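Local coordinates for fatty acid-binding protein homolog (Ascaris suum, PDB 6I8X), which binds fatty acids such as vaccenic acid inside a beta-barrel and may sequester toxic fatty acids or help maintain the eggshell's lipid layer, at residues R52-G57 with H75-L80; D99-D102 with L106-T109; L29-Y34 with K138-S143. All blocks are in the same frame, centred on the assembly; numbering follows the deposited sequence.

Contact 1: R52-G57 with H75-L80; sequences RNAASG and HKDWAL
The Asp77 carboxylate meets segment 52-57 mainly through OD1, which accepts a 2.6 Å hydrogen bond from Ser56 OG on its syn lone pair, the side that faces OD2. Ala54 CB also lies 3.3 Å from Asp77 OD1. Asp77 OD2 takes a 2.8 Å hydrogen bond from the O of a water, which in turn accepts a weak one from Ser56 N. Both carboxylate oxygens are thus tied to the Ser56 region, one directly and one through the water. Ser56 OG sits between its backbone N and carbonyl carbon (chi1 71°), which brings the hydroxyl round to Asp77. The turn that presents Ser56 is a type I beta turn from Ala54 to Gly57, closed by Gly57 N to Ala54 O at 2.9 Å.

The second flat group, the Arg52 guanidinium, is approached obliquely by Lys76: Arg52 NH2 lies 3.8 Å from Lys76 CE. Arg52 is extended from CG to NE, whereas Lys76 bends, and the two chains cross at a slant. The Arg52 side chain also borders a bound tris(hydroxyethyl)aminomethane.

In the sheet, strand 62-68 runs between the two strands involved, 47-53 and 72-78, so this contact reaches across its end. Asp63, on that middle strand, joins the two sides: its OD2 takes a salt bridge from Arg52 NE and a hydrogen bond from Ala55 N, its OD1 a hydrogen bond from Asp77 N. Asp77 and Trp78 together face Tyr62 as a G1 beta bulge, and the Trp78 ring stacks on Phe98 of strand 93-100.

Contact 2: D99-D102 with L106-T109; sequences DLKD and LTET
Asp99 and Thr107 form a hydrogen-bonded antiparallel pair, in which each backbone amide is satisfied by the carbonyl of the other residue. Thr107 N donates to Asp99 O at 2.8 Å along a nearly straight path, 175° at the hydrogen. The reciprocal bond is longer and more bent: Asp99 N reaches Thr107 O at 3.1 Å, from 40° above the plane of that carbonyl.

Asp99 O gathers further neighbours. Leu106 CA sends a C-H...O contact to it, and Leu106 CD1 packs 3.6 Å from the same Asp99 O. The Thr107 hydroxyl lies between the backbone N and the carbonyl carbon (chi1 72°), which sets Thr107 OG1 3.4 Å from Asp99 O; this is a long, weak bond at most, and not settled, since the one proton has another acceptor within reach. The Asp99 carboxylate turns to its own strand: Asp99 OD1 accepts Leu100 N at 2.9 Å, met on the anti side and out of the carboxylate plane. OD1 also forms a salt bridge with Lys7, whose ammonium makes a weak bond to Leu100 O, so Lys7, near the N-terminus, meets this strand end at two points, one of them weak.

Apolar contacts flank the pair. Lys101 CG rests 3.7 Å from Thr107 CG2, the two side chains crossing at about a right angle. Leu100 and Leu106, a non-hydrogen-bonded pair, meet on the other face of the sheet, with Leu100 CD2 4.4 Å from Leu106 CB.

At Lys101 the chain turns a corner, and Asp102 OD1 then accepts from Asn104 N, as in an Asx turn, and is also hydrogen-bonded to Thr105 OG1. This is the closed end of a beta hairpin, strands 93-100 and 105-112, one of the up-and-down hairpins from which the fatty acid-binding protein barrel is built.

Contact 3: L29-Y34 with K138-S143; sequences LKARGY and KGVSTS
The carbonyl oxygen of Ala31 is flanked by the far end of the Lys138 side chain: Lys138 CD lies 3.6 Å from Ala31 O, with CE and NZ only slightly farther. No hydrogen bond joins the two segments. With Lys138 NZ 3.7 Å from Ala31 O, the lysine lies alongside the oxygen rather than pointing into it. A positive charge near the C-terminal end of a helix would probably still be favourable. Lys138 has CG beside its backbone N (chi1 -61°) and is extended from there on, which carries its end alongside the helix terminus.

Beside Lys138, the rest of the contact is apolar. Ala31 CB points at the strand and meets Val140 CB at 4.0 Å, with the CG2 branch just beyond. The other methyl, CG1, is anti to the valine's backbone N (chi1 176°), leaving CB and CG2 to do the touching; Val140 also packs on Glu27, one turn earlier in the helix.

Helix 25-31 belongs to the helix-turn-helix lid inserted between the first two strands of fatty acid-binding proteins, and here its end is laid against the last hairpin of the barrel, strands 130-137 and 140-148. Lys138 and Gly139, both with positive phi, form the two-residue, type I'-like turn of that hairpin.

A Schellman motif terminates the helix: Tyr34 N hydrogen-bonds to Leu29 O at 3.0 Å and Gly33 N to Lys30 O at 2.9 Å, with Gly33 at a phi of 100°. This reversal leads the chain to Tyr34, which touches the bound vaccenic acid. Arg32, just past the helix, has its CB directed away from segment 138-143; its side chain forms salt bridges with Glu120 and Asp118 and a cation-pi contact with Trp137, while Thr142 OG1 hydrogen-bonds to Glu23 O just ahead of the helix.

Contacts 1 and 2, with centres 16 Å apart, meet through Leu80: Leu80 CD2 lies 3.7 Å from Asp99 N and 3.8 Å from Leu106 CD1, joining the end of strand 72-78 to the 93-100/105-112 hairpin. Contact 3 lies on the opposite side of the chain's centre from contact 1, centres about 30 Å apart, and its 103-residue loop encloses both of the others. Between contacts 2 and 3 the nearest atoms are about 9 Å apart. The touching part of contact 3 is not at the lipid: the Ala31 side chain is about 14 Å from vaccenic acid, though Tyr34 farther along lines the pocket. The Leu106 side chain is about 11 Å from the bound vaccenic acid. The Arg52 side chain is about 4 Å from a bound tris(hydroxyethyl)aminomethane.

Contact 1: R52-G57 with H75-L80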
loop_
_atom_site.group_PDB
_atom_site.type_symbol
_atom_site.label_atom_id
_atom_site.label_comp_id
_atom_site.label_asym_id
_atom_site.label_seq_id
_atom_site.Cartn_x
_atom_site.Cartn_y
_atom_site.Cartn_z
ATOM N N ARG A 52 -5.463 5.511 -8.974
ATOM C CA ARG A 52 -5.877 6.277 -10.141
ATOM C C ARG A 52 -5.107 7.596 -10.247
ATOM O O ARG A 52 -4.513 8.036 -9.259
ATOM C CB ARG A 52 -7.399 6.521 -10.125
ATOM C CG ARG A 52 -7.887 7.444 -9.011
ATOM C CD ARG A 52 -9.338 7.804 -9.210
ATOM N NE ARG A 52 -9.836 8.670 -8.139
ATOM C CZ ARG A 52 -10.418 8.235 -7.023
ATOM N NH1 ARG A 52 -10.571 6.930 -6.806
ATOM N NH2 ARG A 52 -10.839 9.101 -6.108
ATOM N N ASN A 53 -5.179 8.252 -11.433
ATOM C CA ASN A 53 -4.662 9.602 -11.661
ATOM C C ASN A 53 -5.574 10.466 -10.787
ATOM O O ASN A 53 -6.758 10.155 -10.673
ATOM C CB ASN A 53 -4.828 10.011 -13.131
ATOM C CG ASN A 53 -3.942 9.253 -14.082
ATOM O OD1 ASN A 53 -2.749 9.468 -14.125
ATOM N ND2 ASN A 53 -4.500 8.328 -14.844
ATOM N N ALA A 54 -5.029 11.485 -10.115
ATOM C CA ALA A 54 -5.819 12.335 -9.207
ATOM C C ALA A 54 -7.096 12.894 -9.841
ATOM O O ALA A 54 -7.032 13.508 -10.902
ATOM C CB ALA A 54 -4.963 13.465 -8.658
ATOM N N ALA A 55 -8.248 12.702 -9.166
ATOM C CA ALA A 55 -9.559 13.192 -9.611
ATOM C C ALA A 55 -9.556 14.718 -9.824
ATOM O O ALA A 55 -10.357 15.231 -10.605
ATOM C CB ALA A 55 -10.629 12.798 -8.608
ATOM N N SER A 56 -8.622 15.429 -9.163
ATOM C CA SER A 56 -8.442 16.880 -9.275
ATOM C C SER A 56 -7.838 17.309 -10.643
ATOM O O SER A 56 -7.856 18.500 -10.977
ATOM C CB SER A 56 -7.563 17.376 -8.135
ATOM O OG SER A 56 -6.238 16.930 -8.362
ATOM N N GLY A 57 -7.290 16.350 -11.393
ATOM C CA GLY A 57 -6.720 16.592 -12.714
ATOM C C GLY A 57 -5.285 17.073 -12.735
ATOM O O GLY A 57 -4.747 17.348 -13.814
ATOM N N HIS A 75 -6.321 8.315 0.251
ATOM C CA HIS A 75 -5.176 9.222 0.089
ATOM C C HIS A 75 -5.301 9.953 -1.249
ATOM O O HIS A 75 -5.169 9.337 -2.302
ATOM C CB HIS A 75 -3.860 8.434 0.218
ATOM C CG HIS A 75 -3.815 7.569 1.446
ATOM N ND1 HIS A 75 -4.250 8.037 2.685
ATOM C CD2 HIS A 75 -3.384 6.291 1.590
ATOM C CE1 HIS A 75 -4.082 7.028 3.525
ATOM N NE2 HIS A 75 -3.529 5.972 2.921
ATOM N N LYS A 76 -5.614 11.259 -1.193
ATOM C CA LYS A 76 -5.861 12.096 -2.372
ATOM C C LYS A 76 -4.763 13.077 -2.709
ATOM O O LYS A 76 -4.226 13.741 -1.822
ATOM C CB LYS A 76 -7.192 12.859 -2.232
ATOM C CG LYS A 76 -8.403 12.002 -1.822
ATOM C CD LYS A 76 -8.949 11.147 -2.968
ATOM C CE LYS A 76 -10.366 10.691 -2.708
ATOM N NZ LYS A 76 -11.329 11.833 -2.678
ATOM N N ASP A 77 -4.485 13.203 -4.019
ATOM C CA ASP A 77 -3.534 14.126 -4.632
ATOM C C ASP A 77 -2.094 13.967 -4.180
ATOM O O ASP A 77 -1.414 14.971 -3.951
ATOM C CB ASP A 77 -3.993 15.592 -4.449
ATOM C CG ASP A 77 -4.876 16.040 -5.571
ATOM O OD1 ASP A 77 -4.384 16.097 -6.715
ATOM O OD2 ASP A 77 -6.068 16.282 -5.320
ATOM N N TRP A 78 -1.612 12.733 -4.089
ATOM C CA TRP A 78 -0.218 12.526 -3.710
ATOM C C TRP A 78 0.720 12.414 -4.941
ATOM O O TRP A 78 0.269 12.135 -6.050
ATOM C CB TRP A 78 -0.045 11.357 -2.735
ATOM C CG TRP A 78 -0.610 10.058 -3.234
ATOM C CD1 TRP A 78 -1.826 9.525 -2.922
ATOM C CD2 TRP A 78 0.036 9.109 -4.102
ATOM N NE1 TRP A 78 -1.982 8.313 -3.543
ATOM C CE2 TRP A 78 -0.872 8.049 -4.305
ATOM C CE3 TRP A 78 1.289 9.064 -4.747
ATOM C CZ2 TRP A 78 -0.582 6.959 -5.138
ATOM C CZ3 TRP A 78 1.564 8.010 -5.605
ATOM C CH2 TRP A 78 0.644 6.957 -5.779
ATOM N N ALA A 79 2.008 12.665 -4.734
ATOM C CA ALA A 79 3.007 12.560 -5.781
ATOM C C ALA A 79 4.060 11.544 -5.350
ATOM O O ALA A 79 4.300 11.372 -4.147
ATOM C CB ALA A 79 3.659 13.925 -6.015
ATOM N N LEU A 80 4.689 10.864 -6.319
ATOM C CA LEU A 80 5.774 9.917 -6.028
ATOM C C LEU A 80 7.005 10.680 -5.461
ATOM O O LEU A 80 7.392 11.737 -5.986
ATOM C CB LEU A 80 6.124 9.082 -7.279
ATOM C CG LEU A 80 5.031 8.072 -7.741
ATOM C CD1 LEU A 80 5.307 7.552 -9.148
ATOM C CD2 LEU A 80 4.898 6.893 -6.782
HETATM O O HOH W 1 -7.522 14.071 -6.335
#

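Contact 2: D99-D102 with L106-T109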
loop_
_atom_site.group_PDB
_atom_site.type_symbol
_atom_site.label_atom_id
_atom_site.label_comp_id
_atom_site.label_asym_id
_atom_site.label_seq_id
_atom_site.Cartn_x
_atom_site.Cartn_y
_atom_site.Cartn_z
ATOM N N ASP A 99 6.671 5.805 -3.723
ATOM C CA ASP A 99 7.834 6.061 -4.561
ATOM C C ASP A 99 8.082 4.894 -5.490
ATOM O O ASP A 99 7.511 3.827 -5.303
ATOM C CB ASP A 99 9.067 6.341 -3.690
ATOM C CG ASP A 99 10.069 7.336 -4.275
ATOM O OD1 ASP A 99 9.966 7.656 -5.502
ATOM O OD2 ASP A 99 10.974 7.762 -3.531
ATOM N N LEU A 100 8.906 5.103 -6.513
ATOM C CA LEU A 100 9.291 4.084 -7.489
ATOM C C LEU A 100 10.728 3.711 -7.256
ATOM O O LEU A 100 11.581 4.593 -7.233
ATOM C CB LEU A 100 9.171 4.617 -8.936
ATOM C CG LEU A 100 7.784 4.691 -9.582
ATOM C CD1 LEU A 100 7.915 5.114 -11.052
ATOM C CD2 LEU A 100 7.051 3.343 -9.523
ATOM N N LYS A 101 11.010 2.420 -7.080
ATOM C CA LYS A 101 12.392 1.934 -6.933
ATOM C C LYS A 101 12.967 1.712 -8.336
ATOM O O LYS A 101 14.167 1.775 -8.525
ATOM C CB LYS A 101 12.446 0.628 -6.121
ATOM C CG LYS A 101 12.732 0.829 -4.648
ATOM C CD LYS A 101 13.553 -0.326 -4.098
ATOM C CE LYS A 101 14.578 0.134 -3.092
ATOM N NZ LYS A 101 15.614 -0.908 -2.852
ATOM N N ASP A 102 12.088 1.431 -9.307
ATOM C CA ASP A 102 12.365 1.199 -10.733
ATOM C C ASP A 102 10.977 1.115 -11.396
ATOM O O ASP A 102 10.001 1.136 -10.653
ATOM C CB ASP A 102 13.214 -0.091 -10.964
ATOM C CG ASP A 102 12.642 -1.379 -10.390
ATOM O OD1 ASP A 102 11.530 -1.781 -10.814
ATOM O OD2 ASP A 102 13.317 -1.997 -9.539
ATOM N N LEU A 106 6.817 -0.360 -7.052
ATOM C CA LEU A 106 6.212 0.734 -6.307
ATOM C C LEU A 106 6.401 0.456 -4.804
ATOM O O LEU A 106 6.152 -0.656 -4.341
ATOM C CB LEU A 106 4.728 0.860 -6.682
ATOM C CG LEU A 106 3.812 1.748 -5.827
ATOM C CD1 LEU A 106 4.096 3.218 -6.063
ATOM C CD2 LEU A 106 2.346 1.476 -6.186
ATOM N N THR A 107 6.908 1.445 -4.063
ATOM C CA THR A 107 7.073 1.322 -2.616
ATOM C C THR A 107 6.078 2.255 -1.910
ATOM O O THR A 107 5.581 3.213 -2.515
ATOM C CB THR A 107 8.524 1.518 -2.171
ATOM O OG1 THR A 107 8.887 2.891 -2.298
ATOM C CG2 THR A 107 9.502 0.600 -2.906
ATOM N N GLU A 108 5.750 1.937 -0.656
ATOM C CA GLU A 108 4.829 2.687 0.181
ATOM C C GLU A 108 5.401 2.577 1.585
ATOM O O GLU A 108 5.420 1.493 2.185
ATOM C CB GLU A 108 3.411 2.087 0.093
ATOM C CG GLU A 108 2.360 2.775 0.950
ATOM C CD GLU A 108 0.986 2.110 0.965
ATOM O OE1 GLU A 108 0.731 1.225 0.119
ATOM O OE2 GLU A 108 0.148 2.497 1.809
ATOM N N THR A 109 5.898 3.695 2.091
ATOM C CA THR A 109 6.531 3.760 3.387
ATOM C C THR A 109 5.622 4.481 4.370
ATOM O O THR A 109 5.094 5.550 4.067
ATOM C CB THR A 109 7.924 4.399 3.229
ATOM O OG1 THR A 109 8.607 3.718 2.167
ATOM C CG2 THR A 109 8.767 4.343 4.528
#

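Contact 3: L29-Y34 with K138-S143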
loop_
_atom_site.group_PDB
_atom_site.type_symbol
_atom_site.label_atom_id
_atom_site.label_comp_id
_atom_site.label_asym_id
_atom_site.label_seq_id
_atom_site.Cartn_x
_atom_site.Cartn_y
_atom_site.Cartn_z
ATOM N N LEU A 29 2.262 -11.243 10.681
ATOM C CA LEU A 29 1.435 -10.510 11.647
ATOM C C LEU A 29 1.873 -10.803 13.073
ATOM O O LEU A 29 1.845 -9.916 13.920
ATOM C CB LEU A 29 -0.071 -10.790 11.452
ATOM C CG LEU A 29 -0.702 -10.268 10.150
ATOM C CD1 LEU A 29 -2.113 -10.795 10.003
ATOM C CD2 LEU A 29 -0.687 -8.715 10.076
ATOM N N LYS A 30 2.339 -12.027 13.307
ATOM C CA LYS A 30 2.889 -12.482 14.581
ATOM C C LYS A 30 4.211 -11.742 14.881
ATOM O O LYS A 30 4.375 -11.233 15.990
ATOM C CB LYS A 30 3.104 -13.997 14.553
ATOM C CG LYS A 30 2.660 -14.652 15.826
ATOM C CD LYS A 30 2.650 -16.156 15.710
ATOM C CE LYS A 30 2.810 -16.729 17.075
ATOM N NZ LYS A 30 2.815 -18.207 17.056
ATOM N N ALA A 31 5.116 -11.629 13.877
ATOM C CA ALA A 31 6.405 -10.931 14.023
ATOM C C ALA A 31 6.183 -9.439 14.342
ATOM O O ALA A 31 6.932 -8.845 15.108
ATOM C CB ALA A 31 7.254 -11.103 12.763
ATOM N N ARG A 32 5.103 -8.885 13.812
ATOM C CA ARG A 32 4.635 -7.516 13.985
ATOM C C ARG A 32 3.955 -7.299 15.365
ATOM O O ARG A 32 3.693 -6.164 15.736
ATOM C CB ARG A 32 3.678 -7.180 12.819
ATOM C CG ARG A 32 3.616 -5.707 12.408
ATOM C CD ARG A 32 4.859 -5.247 11.689
ATOM N NE ARG A 32 4.795 -3.847 11.263
ATOM C CZ ARG A 32 5.096 -2.799 12.024
ATOM N NH1 ARG A 32 5.425 -2.965 13.298
ATOM N NH2 ARG A 32 5.040 -1.576 11.526
ATOM N N GLY A 33 3.679 -8.378 16.105
ATOM C CA GLY A 33 3.116 -8.291 17.445
ATOM C C GLY A 33 1.632 -8.526 17.618
ATOM O O GLY A 33 1.121 -8.348 18.725
ATOM N N TYR A 34 0.927 -8.963 16.567
ATOM C CA TYR A 34 -0.495 -9.258 16.687
ATOM C C TYR A 34 -0.789 -10.621 17.318
ATOM O O TYR A 34 -0.267 -11.661 16.882
ATOM C CB TYR A 34 -1.215 -9.122 15.338
ATOM C CG TYR A 34 -1.205 -7.721 14.768
ATOM C CD1 TYR A 34 -2.088 -6.746 15.237
ATOM C CD2 TYR A 34 -0.282 -7.351 13.791
ATOM C CE1 TYR A 34 -2.083 -5.453 14.712
ATOM C CE2 TYR A 34 -0.280 -6.067 13.245
ATOM C CZ TYR A 34 -1.190 -5.124 13.701
ATOM O OH TYR A 34 -1.174 -3.852 13.171
ATOM N N LYS A 138 11.350 -8.348 10.909
ATOM C CA LYS A 138 12.231 -9.210 11.726
ATOM C C LYS A 138 12.630 -10.530 11.002
ATOM O O LYS A 138 12.660 -11.595 11.627
ATOM C CB LYS A 138 11.579 -9.522 13.090
ATOM C CG LYS A 138 11.296 -8.315 13.968
ATOM C CD LYS A 138 10.490 -8.735 15.192
ATOM C CE LYS A 138 10.405 -7.652 16.239
ATOM N NZ LYS A 138 9.651 -8.109 17.440
ATOM N N GLY A 139 12.894 -10.446 9.696
ATOM C CA GLY A 139 13.252 -11.598 8.870
ATOM C C GLY A 139 12.075 -12.417 8.353
ATOM O O GLY A 139 12.282 -13.374 7.594
ATOM N N VAL A 140 10.830 -12.064 8.756
ATOM C CA VAL A 140 9.631 -12.794 8.327
ATOM C C VAL A 140 8.970 -12.090 7.117
ATOM O O VAL A 140 8.512 -10.962 7.258
ATOM C CB VAL A 140 8.637 -13.070 9.505
ATOM C CG1 VAL A 140 7.368 -13.744 9.003
ATOM C CG2 VAL A 140 9.298 -13.916 10.606
ATOM N N SER A 141 8.950 -12.758 5.940
ATOM C CA SER A 141 8.399 -12.228 4.679
ATOM C C SER A 141 7.019 -12.786 4.342
ATOM O O SER A 141 6.699 -13.916 4.702
ATOM C CB SER A 141 9.349 -12.503 3.513
ATOM O OG SER A 141 10.503 -11.692 3.617
ATOM N N THR A 142 6.224 -11.988 3.610
ATOM C CA THR A 142 4.869 -12.316 3.160
ATOM C C THR A 142 4.573 -11.660 1.797
ATOM O O THR A 142 5.116 -10.602 1.501
ATOM C CB THR A 142 3.814 -11.971 4.245
ATOM O OG1 THR A 142 2.544 -12.448 3.807
ATOM C CG2 THR A 142 3.711 -10.458 4.544
ATOM N N SER A 143 3.742 -12.319 0.976
ATOM C CA SER A 143 3.279 -11.836 -0.332
ATOM C C SER A 143 1.758 -11.943 -0.332
ATOM O O SER A 143 1.231 -12.957 0.104
ATOM C CB SER A 143 3.849 -12.686 -1.466
ATOM O OG SER A 143 5.208 -12.349 -1.629
#